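Local coordinates for protein peptidoglycan-N-acetylmuramic acid deacetylase PdaA (Bacillus subtilis, PDB 1NY1) that removes the acetyl group from N-acetylmuramic acid residues of peptidoglycan, a step toward the muramic delta-lactam of the spore cortex needed for germination, at residues Y138-R143 and I195-T200. Numbering follows the deposited sequence.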
# COMPACT_ATOMS: atom_id res chain seq x y z
N TYR A 138 2.93 6.95 6.99
CA TYR A 138 3.31 6.12 5.86
C TYR A 138 2.87 6.80 4.58
O TYR A 138 1.78 7.37 4.52
CB TYR A 138 2.63 4.75 5.94
CG TYR A 138 3.12 3.94 7.09
CD1 TYR A 138 4.47 3.60 7.21
CD2 TYR A 138 2.24 3.53 8.09
CE1 TYR A 138 4.93 2.88 8.30
CE2 TYR A 138 2.70 2.80 9.18
CZ TYR A 138 4.05 2.48 9.28
OH TYR A 138 4.51 1.78 10.36
N LEU A 139 3.71 6.73 3.56
CA LEU A 139 3.38 7.35 2.30
C LEU A 139 3.63 6.46 1.10
O LEU A 139 4.57 5.67 1.08
CB LEU A 139 4.20 8.63 2.13
CG LEU A 139 4.20 9.25 0.72
CD1 LEU A 139 2.79 9.71 0.37
CD2 LEU A 139 5.17 10.42 0.67
N ARG A 140 2.77 6.60 0.11
CA ARG A 140 2.94 5.88 -1.13
C ARG A 140 2.81 6.97 -2.19
O ARG A 140 1.75 7.57 -2.34
CB ARG A 140 1.88 4.81 -1.32
CG ARG A 140 2.08 4.06 -2.62
CD ARG A 140 1.40 2.71 -2.59
NE ARG A 140 2.13 1.73 -1.81
CZ ARG A 140 1.58 0.61 -1.35
NH1 ARG A 140 0.30 0.37 -1.58
NH2 ARG A 140 2.31 -0.27 -0.67
N PRO A 141 3.91 7.25 -2.91
CA PRO A 141 3.88 8.28 -3.94
C PRO A 141 2.80 8.07 -5.00
O PRO A 141 2.62 6.96 -5.51
CB PRO A 141 5.28 8.21 -4.53
CG PRO A 141 6.11 7.85 -3.35
CD PRO A 141 5.28 6.76 -2.69
N PRO A 142 2.05 9.13 -5.32
CA PRO A 142 1.00 8.99 -6.34
C PRO A 142 1.56 8.40 -7.63
O PRO A 142 2.58 8.86 -8.14
CB PRO A 142 0.52 10.43 -6.52
CG PRO A 142 0.69 11.02 -5.15
CD PRO A 142 2.05 10.48 -4.74
N ARG A 143 0.90 7.36 -8.14
CA ARG A 143 1.30 6.69 -9.37
C ARG A 143 2.71 6.09 -9.30
O ARG A 143 3.32 5.79 -10.33
CB ARG A 143 1.20 7.67 -10.55
CG ARG A 143 0.91 7.02 -11.89
CD ARG A 143 0.55 8.07 -12.95
NE ARG A 143 0.26 7.48 -14.26
CZ ARG A 143 -0.78 6.70 -14.52
NH1 ARG A 143 -1.64 6.38 -13.56
NH2 ARG A 143 -0.96 6.23 -15.75
N ILE A 195 5.12 -7.52 -0.17
CA ILE A 195 4.24 -6.43 0.21
C ILE A 195 3.34 -6.32 -1.02
O ILE A 195 3.80 -5.97 -2.11
CB ILE A 195 5.00 -5.10 0.43
CG1 ILE A 195 5.94 -5.24 1.64
CG2 ILE A 195 4.00 -3.97 0.67
CD1 ILE A 195 6.70 -3.97 2.01
N TYR A 196 2.08 -6.68 -0.84
CA TYR A 196 1.10 -6.63 -1.92
C TYR A 196 0.47 -5.26 -2.02
O TYR A 196 0.18 -4.62 -1.01
CB TYR A 196 -0.05 -7.61 -1.68
CG TYR A 196 0.23 -9.06 -1.99
CD1 TYR A 196 -0.79 -9.89 -2.46
CD2 TYR A 196 1.49 -9.60 -1.79
CE1 TYR A 196 -0.55 -11.24 -2.72
CE2 TYR A 196 1.74 -10.94 -2.05
CZ TYR A 196 0.73 -11.75 -2.51
OH TYR A 196 0.98 -13.08 -2.76
N LEU A 197 0.26 -4.83 -3.26
CA LEU A 197 -0.40 -3.56 -3.53
C LEU A 197 -1.68 -3.98 -4.24
O LEU A 197 -1.63 -4.50 -5.36
CB LEU A 197 0.44 -2.68 -4.45
CG LEU A 197 -0.02 -1.24 -4.73
CD1 LEU A 197 0.81 -0.66 -5.86
CD2 LEU A 197 -1.48 -1.20 -5.10
N LEU A 198 -2.81 -3.77 -3.59
CA LEU A 198 -4.10 -4.14 -4.16
C LEU A 198 -5.03 -2.93 -4.26
O LEU A 198 -4.82 -1.92 -3.59
CB LEU A 198 -4.79 -5.19 -3.29
CG LEU A 198 -4.04 -6.50 -3.02
CD1 LEU A 198 -4.84 -7.36 -2.05
CD2 LEU A 198 -3.82 -7.23 -4.34
N HIS A 199 -6.04 -3.05 -5.12
CA HIS A 199 -7.05 -2.02 -5.29
C HIS A 199 -8.34 -2.73 -4.89
O HIS A 199 -8.37 -3.95 -4.80
CB HIS A 199 -7.11 -1.56 -6.75
CG HIS A 199 -5.85 -0.89 -7.19
ND1 HIS A 199 -5.54 0.42 -6.86
CD2 HIS A 199 -4.75 -1.38 -7.82
CE1 HIS A 199 -4.32 0.70 -7.26
NE2 HIS A 199 -3.81 -0.37 -7.85
N THR A 200 -9.40 -1.97 -4.63
CA THR A 200 -10.65 -2.58 -4.21
C THR A 200 -11.82 -2.17 -5.10
O THR A 200 -12.97 -2.26 -4.70
CB THR A 200 -10.99 -2.18 -2.75
OG1 THR A 200 -11.31 -0.78 -2.70
CG2 THR A 200 -9.81 -2.46 -1.83
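Across the interior of the NodB-type deacetylase barrel, just beneath its active site, the guanidinium of R140 meets the inward-facing aliphatic side chains of I195 and L197 on the strand that leads to H199. The CA atoms of R140 and L197 are 10.3 Å apart, so the gap is crossed mainly by the long side chain of R140; no hydrogen bond joins the two segments. Arginine has both the length and a terminal group that can be held from several directions. Its CG lies anti to the backbone N (chi1 -179°), which sends the chain toward the strand, and a bend at chi3 (-77°) turns the guanidinium across L197. There NH1 of R140 sits 3.6 Å from CG of L197, which approaches at an oblique angle to the group. I195 touches the other terminal nitrogen: its CG2 methyl reaches the edge of the group, 4.3 Å from NH2 of R140. Side chains alternate along a strand, so I195 and L197 both point to R140 while Y196 and L198 turn the opposite way, toward helix 205-219. Branched aliphatic residues suit these inner positions because they pack against the guanidinium without competing for its N-H groups. Those bind other partners: NH1 forms a salt bridge with D50 and a hydrogen bond with T48, NE bonds to the carbonyl of V162 and NH2 to that of F163, while F75 adds a cation-pi contact. D50 is probably the catalytic proton acceptor and H199, two residues after L197, probably the proton donor, as in related deacetylases. The contact thus gives the buried guanidinium a nonpolar wall; held on NE, NH1 and NH2, the group probably has little freedom to rotate, consistent with a second-shell role in positioning the carboxylate of D50.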